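Local coordinates for protein putative S-adenosyl-L-methionine-dependent Methyltransferase (PDB 3DLC) that binds S-adenosylmethionine in a Rossmann-like methyltransferase domain and probably transfers its methyl group to a substrate that is not firmly established, at residues W124-V127 with A128-F131; R185-N188 with V189-I193. All blocks are in the same frame, centred on the assembly; numbering follows the deposited sequence.

Interaction 1 (W124-V127 with A128-F131); sequences WEDV and ATAF. Unlike the reference sequence in segment 128-131: Ala-128 (reference Thr). With SAM (S-adenosylmethionine), chain C.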
ATOM      1  N   TRP A 124       1.613 -10.018   4.270  1.00 10.63           N
ATOM      2  CA  TRP A 124       2.716 -10.671   3.572  1.00 10.83           C
ATOM      3  C   TRP A 124       3.381 -11.765   4.347  1.00 11.50           C
ATOM      4  O   TRP A 124       3.692 -11.590   5.503  1.00 11.52           O
ATOM      5  CB  TRP A 124       3.813  -9.679   3.124  1.00 10.25           C
ATOM      6  CG  TRP A 124       3.321  -8.591   2.247  1.00  9.23           C
ATOM      7  CD1 TRP A 124       2.171  -8.576   1.493  1.00  9.94           C
ATOM      8  CD2 TRP A 124       3.966  -7.337   2.009  1.00  9.22           C
ATOM      9  NE1 TRP A 124       2.060  -7.383   0.822  1.00 10.84           N
ATOM     10  CE2 TRP A 124       3.129  -6.591   1.156  1.00  8.27           C
ATOM     11  CE3 TRP A 124       5.153  -6.759   2.444  1.00  9.17           C
ATOM     12  CZ2 TRP A 124       3.466  -5.312   0.732  1.00  9.88           C
ATOM     13  CZ3 TRP A 124       5.463  -5.476   2.047  1.00 10.31           C
ATOM     14  CH2 TRP A 124       4.621  -4.769   1.202  1.00  9.71           C
ATOM     15  N   GLU A 125       3.598 -12.886   3.666  1.00 11.93           N
ATOM     16  CA  GLU A 125       4.380 -13.994   4.201  0.50 13.50           C
ATOM     17  C   GLU A 125       5.859 -13.541   4.023  1.00 13.77           C
ATOM     18  O   GLU A 125       6.102 -12.585   3.338  1.00 15.88           O
ATOM     19  CB  GLU A 125       4.066 -15.276   3.379  0.50 14.72           C
ATOM     20  CG  GLU A 125       2.597 -15.718   3.476  0.50 19.73           C
ATOM     21  CD  GLU A 125       2.184 -16.816   2.474  0.50 22.67           C
ATOM     22  OE1 GLU A 125       3.018 -17.264   1.648  0.50 21.97           O
ATOM     23  OE2 GLU A 125       0.997 -17.220   2.514  0.50 24.70           O
ATOM     24  N   ASP A 126       6.847 -14.161   4.627  1.00 16.25           N
ATOM     25  CA  ASP A 126       8.229 -13.757   4.295  1.00 11.58           C
ATOM     26  C   ASP A 126       8.555 -12.269   4.011  1.00 10.07           C
ATOM     27  O   ASP A 126       8.994 -11.861   2.923  1.00  9.50           O
ATOM     28  CB  ASP A 126       8.728 -14.608   3.135  1.00 11.92           C
ATOM     29  CG  ASP A 126      10.237 -14.634   3.071  1.00 10.36           C
ATOM     30  OD1 ASP A 126      10.891 -13.997   3.941  1.00 12.78           O
ATOM     31  OD2 ASP A 126      10.760 -15.246   2.125  1.00 12.56           O
ATOM     32  N   VAL A 127       8.413 -11.490   5.068  1.00  9.61           N
ATOM     33  CA  VAL A 127       8.609 -10.058   4.949  0.82  8.89           C
ATOM     34  C   VAL A 127      10.057  -9.665   4.660  1.00  8.30           C
ATOM     35  O   VAL A 127      10.285  -8.630   4.045  1.00  8.51           O
ATOM     36  CB  VAL A 127       8.027  -9.274   6.121  0.82  9.68           C
ATOM     37  CG1 VAL A 127       6.481  -9.380   6.085  0.82 11.15           C
ATOM     38  CG2 VAL A 127       8.590  -9.733   7.447  0.82 10.67           C
ATOM     39  N   ALA A 128      11.022 -10.482   5.072  1.00  8.00           N
ATOM     40  CA  ALA A 128      12.424 -10.172   4.758  1.00  7.90           C
ATOM     41  C   ALA A 128      12.612 -10.147   3.241  1.00  8.19           C
ATOM     42  O   ALA A 128      13.232  -9.239   2.686  1.00  8.41           O
ATOM     43  CB  ALA A 128      13.361 -11.188   5.383  1.00 10.87           C
ATOM     44  N   THR A 129      12.105 -11.166   2.559  1.00  7.52           N
ATOM     45  CA  THR A 129      12.212 -11.230   1.118  1.00  7.95           C
ATOM     46  C   THR A 129      11.453 -10.080   0.461  1.00  7.92           C
ATOM     47  O   THR A 129      11.935  -9.463  -0.501  1.00  8.44           O
ATOM     48  CB  THR A 129      11.717 -12.583   0.596  1.00  9.79           C
ATOM     49  OG1 THR A 129      12.577 -13.596   1.117  1.00 10.06           O
ATOM     50  CG2 THR A 129      11.669 -12.647  -0.933  1.00 11.49           C
ATOM     51  N   ALA A 130      10.268  -9.788   0.971  1.00  7.72           N
ATOM     52  CA  ALA A 130       9.455  -8.696   0.418  1.00  7.74           C
ATOM     53  C   ALA A 130      10.223  -7.372   0.488  1.00  7.05           C
ATOM     54  O   ALA A 130      10.271  -6.634  -0.478  1.00  7.71           O
ATOM     55  CB  ALA A 130       8.143  -8.579   1.171  1.00  8.15           C
ATOM     56  N   PHE A 131      10.812  -7.069   1.646  1.00  7.37           N
ATOM     57  CA  PHE A 131      11.547  -5.817   1.786  1.00  7.45           C
ATOM     58  C   PHE A 131      12.850  -5.759   1.017  1.00  7.36           C
ATOM     59  O   PHE A 131      13.243  -4.704   0.568  1.00  7.74           O
ATOM     60  CB  PHE A 131      11.662  -5.394   3.250  1.00  7.32           C
ATOM     61  CG  PHE A 131      10.402  -4.699   3.724  1.00  7.34           C
ATOM     62  CD1 PHE A 131      10.202  -3.348   3.471  1.00  8.48           C
ATOM     63  CD2 PHE A 131       9.365  -5.418   4.298  1.00  8.55           C
ATOM     64  CE1 PHE A 131       9.019  -2.741   3.829  1.00  9.14           C
ATOM     65  CE2 PHE A 131       8.182  -4.804   4.653  1.00  9.73           C
ATOM     66  CZ  PHE A 131       8.013  -3.469   4.412  1.00  9.56           C
TER
HETATM   67  N   SAM C 220      -4.337  -0.974  -1.287  1.00 11.17           N
HETATM   68  CA  SAM C 220      -5.805  -1.170  -1.418  1.00 10.23           C
HETATM   69  C   SAM C 220      -6.534  -0.174  -0.559  1.00 10.24           C
HETATM   70  O   SAM C 220      -5.923   0.387   0.353  1.00 12.13           O
HETATM   71  OXT SAM C 220      -7.730   0.005  -0.763  1.00  9.97           O
HETATM   72  CB  SAM C 220      -6.182  -2.602  -1.089  1.00 12.38           C
HETATM   73  CG  SAM C 220      -5.908  -3.046   0.312  1.00 14.87           C
HETATM   74  SD  SAM C 220      -6.415  -4.767   0.501  1.00 16.84           S
HETATM   75  CE  SAM C 220      -6.790  -4.644   2.228  1.00 15.58           C
HETATM   76  C5' SAM C 220      -4.805  -5.718   0.464  1.00 18.30           C
HETATM   77  C4' SAM C 220      -4.222  -6.123  -0.923  1.00 13.14           C
HETATM   78  O4' SAM C 220      -2.851  -6.639  -0.959  1.00 10.62           O
HETATM   79  C3' SAM C 220      -5.119  -7.099  -1.724  1.00 10.61           C
HETATM   80  O3' SAM C 220      -5.505  -6.471  -2.908  1.00 12.49           O
HETATM   81  C2' SAM C 220      -4.197  -8.296  -1.967  1.00  8.59           C
HETATM   82  O2' SAM C 220      -4.459  -9.081  -3.108  1.00  9.52           O
HETATM   83  C1' SAM C 220      -2.805  -7.642  -1.965  1.00  8.82           C
HETATM   84  N9  SAM C 220      -1.708  -8.560  -1.615  1.00  7.85           N
HETATM   85  C8  SAM C 220      -1.623  -9.338  -0.485  1.00  7.95           C
HETATM   86  N7  SAM C 220      -0.439  -9.994  -0.445  1.00  7.97           N
HETATM   87  C5  SAM C 220       0.236  -9.645  -1.586  1.00  7.51           C
HETATM   88  C6  SAM C 220       1.473 -10.022  -2.115  1.00  7.77           C
HETATM   89  N6  SAM C 220       2.288 -10.941  -1.566  1.00  9.01           N
HETATM   90  N1  SAM C 220       1.860  -9.425  -3.264  1.00  8.16           N
HETATM   91  C2  SAM C 220       1.050  -8.521  -3.911  1.00  8.87           C
HETATM   92  N3  SAM C 220      -0.191  -8.171  -3.467  1.00  8.31           N
HETATM   93  C4  SAM C 220      -0.542  -8.731  -2.312  1.00  7.60           C
HETATM   94  O   HOH W   1      10.770 -12.980   6.656  1.00 16.67           O

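Interaction 2 (R185-N188 with V189-I193); sequences RFQN and VLDEI. With ACT (acetate ion), chain B.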
ATOM      1  N   ARG A 185       8.377  -5.004  14.919  1.00 10.06           N
ATOM      2  CA  ARG A 185       8.538  -6.095  13.966  1.00 10.17           C
ATOM      3  C   ARG A 185       9.310  -5.639  12.737  1.00 10.00           C
ATOM      4  O   ARG A 185      10.268  -6.278  12.294  1.00  9.98           O
ATOM      5  CB  ARG A 185       7.195  -6.655  13.512  1.00 11.15           C
ATOM      6  CG  ARG A 185       7.290  -7.824  12.535  1.00 12.30           C
ATOM      7  CD  ARG A 185       5.960  -8.315  11.999  1.00 14.09           C
ATOM      8  NE  ARG A 185       6.243  -9.493  11.180  1.00 15.57           N
ATOM      9  CZ  ARG A 185       5.510  -9.956  10.189  1.00 16.60           C
ATOM     10  NH1 ARG A 185       4.404  -9.372   9.838  1.00 17.24           N
ATOM     11  NH2 ARG A 185       5.924 -11.025   9.541  1.00 18.03           N
ATOM     12  N   PHE A 186       8.858  -4.531  12.166  1.00  9.53           N
ATOM     13  CA  PHE A 186       9.440  -4.044  10.916  1.00  8.59           C
ATOM     14  C   PHE A 186      10.790  -3.373  11.081  1.00  9.00           C
ATOM     15  O   PHE A 186      11.612  -3.467  10.184  1.00  9.94           O
ATOM     16  CB  PHE A 186       8.397  -3.296  10.085  1.00  9.55           C
ATOM     17  CG  PHE A 186       7.401  -4.222   9.514  1.00  9.01           C
ATOM     18  CD1 PHE A 186       7.753  -5.023   8.437  1.00 10.44           C
ATOM     19  CD2 PHE A 186       6.174  -4.399  10.074  1.00 10.18           C
ATOM     20  CE1 PHE A 186       6.871  -5.951   7.938  1.00 10.34           C
ATOM     21  CE2 PHE A 186       5.289  -5.308   9.581  1.00 11.02           C
ATOM     22  CZ  PHE A 186       5.627  -6.095   8.516  1.00 10.75           C
ATOM     23  N   GLN A 187      11.034  -2.749  12.228  1.00  8.84           N
ATOM     24  CA  GLN A 187      12.372  -2.266  12.513  1.00  9.83           C
ATOM     25  C   GLN A 187      13.313  -3.468  12.449  1.00  9.36           C
ATOM     26  O   GLN A 187      14.394  -3.404  11.862  1.00  9.42           O
ATOM     27  CB  GLN A 187      12.393  -1.617  13.918  1.00 12.65           C
ATOM     28  CG  GLN A 187      13.615  -1.277  14.589  1.00 18.81           C
ATOM     29  CD  GLN A 187      13.319  -0.911  16.070  1.00 22.78           C
ATOM     30  OE1 GLN A 187      14.232  -0.722  16.826  1.00 33.67           O
ATOM     31  NE2 GLN A 187      12.026  -0.800  16.443  1.00 25.78           N
ATOM     32  N   ASN A 188      12.906  -4.579  13.082  1.00  8.98           N
ATOM     33  CA  ASN A 188      13.782  -5.756  13.087  1.00  9.69           C
ATOM     34  C   ASN A 188      14.021  -6.321  11.688  1.00  8.77           C
ATOM     35  O   ASN A 188      15.135  -6.711  11.338  1.00  9.73           O
ATOM     36  CB  ASN A 188      13.239  -6.841  14.003  1.00  9.65           C
ATOM     37  CG  ASN A 188      13.284  -6.456  15.476  1.00 12.77           C
ATOM     38  OD1 ASN A 188      14.004  -5.541  15.864  1.00 16.60           O
ATOM     39  ND2 ASN A 188      12.495  -7.138  16.298  1.00 15.21           N
ATOM     40  N   VAL A 189      12.997  -6.291  10.848  1.00  8.25           N
ATOM     41  CA  VAL A 189      13.141  -6.745   9.472  1.00  8.78           C
ATOM     42  C   VAL A 189      14.128  -5.884   8.693  1.00  8.05           C
ATOM     43  O   VAL A 189      15.049  -6.375   8.022  1.00  7.98           O
ATOM     44  CB  VAL A 189      11.772  -6.738   8.727  1.00  9.61           C
ATOM     45  CG1 VAL A 189      11.934  -7.014   7.226  1.00 11.93           C
ATOM     46  CG2 VAL A 189      10.787  -7.742   9.344  1.00 11.67           C
ATOM     47  N   LEU A 190      13.969  -4.566   8.778  1.00  7.78           N
ATOM     48  CA  LEU A 190      14.832  -3.650   8.047  1.00  8.02           C
ATOM     49  C   LEU A 190      16.253  -3.739   8.581  1.00  7.78           C
ATOM     50  O   LEU A 190      17.220  -3.626   7.826  1.00  8.52           O
ATOM     51  CB  LEU A 190      14.305  -2.211   8.136  1.00  8.06           C
ATOM     52  CG  LEU A 190      12.896  -1.992   7.535  1.00  8.50           C
ATOM     53  CD1 LEU A 190      12.637  -0.502   7.475  1.00 10.54           C
ATOM     54  CD2 LEU A 190      12.712  -2.626   6.135  1.00 10.09           C
ATOM     55  N   ASP A 191      16.393  -3.945   9.887  1.00  7.87           N
ATOM     56  CA  ASP A 191      17.725  -4.019  10.491  1.00  8.50           C
ATOM     57  C   ASP A 191      18.448  -5.287  10.052  1.00  8.73           C
ATOM     58  O   ASP A 191      19.668  -5.262   9.860  1.00  9.75           O
ATOM     59  CB  ASP A 191      17.623  -3.887  11.998  1.00  9.21           C
ATOM     60  CG  ASP A 191      17.180  -2.498  12.444  1.00 10.79           C
ATOM     61  OD1 ASP A 191      17.196  -1.540  11.636  1.00 10.77           O
ATOM     62  OD2 ASP A 191      16.838  -2.380  13.629  1.00 13.31           O
ATOM     63  N   GLU A 192      17.725  -6.388   9.882  1.00  8.92           N
ATOM     64  CA  GLU A 192      18.365  -7.629   9.392  1.00  9.18           C
ATOM     65  C   GLU A 192      18.853  -7.421   7.957  1.00  9.15           C
ATOM     66  O   GLU A 192      19.917  -7.950   7.582  1.00 10.43           O
ATOM     67  CB  GLU A 192      17.418  -8.814   9.477  1.00 10.40           C
ATOM     68  CG  GLU A 192      18.027 -10.152   8.974  1.00 11.99           C
ATOM     69  CD  GLU A 192      17.983 -10.423   7.443  1.00 12.18           C
ATOM     70  OE1 GLU A 192      16.996 -10.099   6.771  1.00 13.76           O
ATOM     71  OE2 GLU A 192      18.943 -11.059   6.891  1.00 15.64           O
ATOM     72  N   ILE A 193      18.128  -6.675   7.135  1.00  8.64           N
ATOM     73  CA  ILE A 193      18.552  -6.367   5.765  1.00  9.11           C
ATOM     74  C   ILE A 193      19.750  -5.452   5.765  1.00  9.06           C
ATOM     75  O   ILE A 193      20.611  -5.533   4.897  1.00  9.77           O
ATOM     76  CB  ILE A 193      17.385  -5.794   4.936  1.00  9.34           C
ATOM     77  CG1 ILE A 193      16.298  -6.862   4.779  1.00  8.99           C
ATOM     78  CG2 ILE A 193      17.873  -5.309   3.561  1.00 11.12           C
ATOM     79  CD1 ILE A 193      14.959  -6.305   4.287  1.00 10.95           C
TER
HETATM   80  C   ACT B 219       9.353 -11.638  10.666  0.75 28.05           C
HETATM   81  O   ACT B 219       8.529 -12.493  10.250  0.75 28.43           O
HETATM   82  OXT ACT B 219       8.937 -10.784  11.501  0.75 24.47           O
HETATM   83  CH3 ACT B 219      10.768 -11.665  10.182  0.75 29.16           C
HETATM   84  O   HOH W   2      16.405  -4.443  15.406  1.00 21.73           O

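Interaction 1 (W124-V127 with A128-F131)
Asp-126 O accepts from Ala-130 N at 3.1 Å in a nearly straight bond lying in the carbonyl plane, and Val-127 O takes Phe-131 N in the next one, so that the loop ending at the N-cap, Asp-126, leads into helix 127-137, which begins with Val-127. The carboxylate turns back toward the helix start because chi1 is -159°, which sets CG opposite the Asp-126 nitrogen; there OD1 accepts a weak capping bond from Thr-129 N at 3.4 Å. OD2 takes the Thr-129 hydroxyl OG1 at 2.7 Å, the donor standing above the carboxylate plane. A water that donates to OD1 and accepts from Ala-128 N serves another of the first-turn amides. Aspartate suits this place because its short acidic chain answers N-H groups that have no preceding carbonyl. On the inner side the Trp-124 indole spans two neighbours: CE3 rests on Ala-130 CB (3.7 Å), a methyl small enough to admit it, and CZ3 meets Phe-131 CE2 at 3.8 Å with the ring planes 52° apart. Its opposite margin brings CD1 to N7 of S-adenosylmethionine at 3.5 Å, while NE1 is hydrogen-bonded to Ser-120 OG. Replacing the indole by an alanine here is likely to open a gap between the adenine and Phe-131 and to leave Ser-120 without its indole partner. Polar capping outside and apolar packing inside thus fix this helix start beside the cofactor.

Interaction 2 (R185-N188 with V189-I193)
Phe-186 and Val-189 run alongside each other on the inner face of helix 180-193, with ring atom CD1 4.2 Å from methyl CG2. The same methyl sits 3.3 Å from Arg-185 O, and Leu-190 CG is equally near Phe-186 O, so the branched side chains pack close against the carbonyls of the preceding turn. Those carbonyls are also engaged in the regular i to i+4 ladder: Val-189, Leu-190, Asp-191 and Glu-192 donate in turn to Arg-185, Phe-186, Gln-187 and Asn-188. Phe-186 and Leu-190 are buried, where apolar groups fill space without needing polar partners; Val-189 stands at the margin between this packed face and a bound acetate.

The outer side is looser and wetter. Asn-188 OD1 and Asp-191 OD2 do not meet directly; one water donates to both, at 2.7 Å and 2.8 Å, bridging one turn of the helix. Gln-187 merely lays its CG 3.5 Å from Asp-191 OD2, its amide plane turned 81° from the carboxylate. Arg-185 stretches out straight, its first three torsions all near 180° (chi1 -179°), and so brings one guanidinium edge to the acetate, an ion that likely came with the crystallisation solution: NE holds OXT at 3.0 Å and NH2 holds O at 3.1 Å, two nearly straight bonds.

Beyond the segments, Asp-191 OD1 is hydrogen-bonded to Tyr-198 OH and Glu-192 forms a salt bridge with Arg-132. Phe-186 and Leu-190 press on strand 206-211, Gln-187 and Leu-190 reach strand 198-203, and Val-189 and Ile-193 pack on helix 127-137.

Interaction 1 is a loop leading into a capped helix start and interaction 2 a stretch within a helix, and they meet through apolar side chains: Phe-131 CB lies 3.6 Å from Ile-193 CD1, and Phe-131 CE2 is 3.7 Å from Phe-186 CE1. Together they lay helices 127-137 and 180-193 against one another and over strand 206-211. Interaction 1 sits nearer the centre of the chain and contributes Trp-124 to the cofactor pocket; its polar chemistry is that of a helix beginning, with side chain and water answering backbone amides. Segment 185-193, farther out, has its helix amides served by main-chain carbonyls, leaving its charged and amide side chains to water, acetate and adjoining elements at the surface.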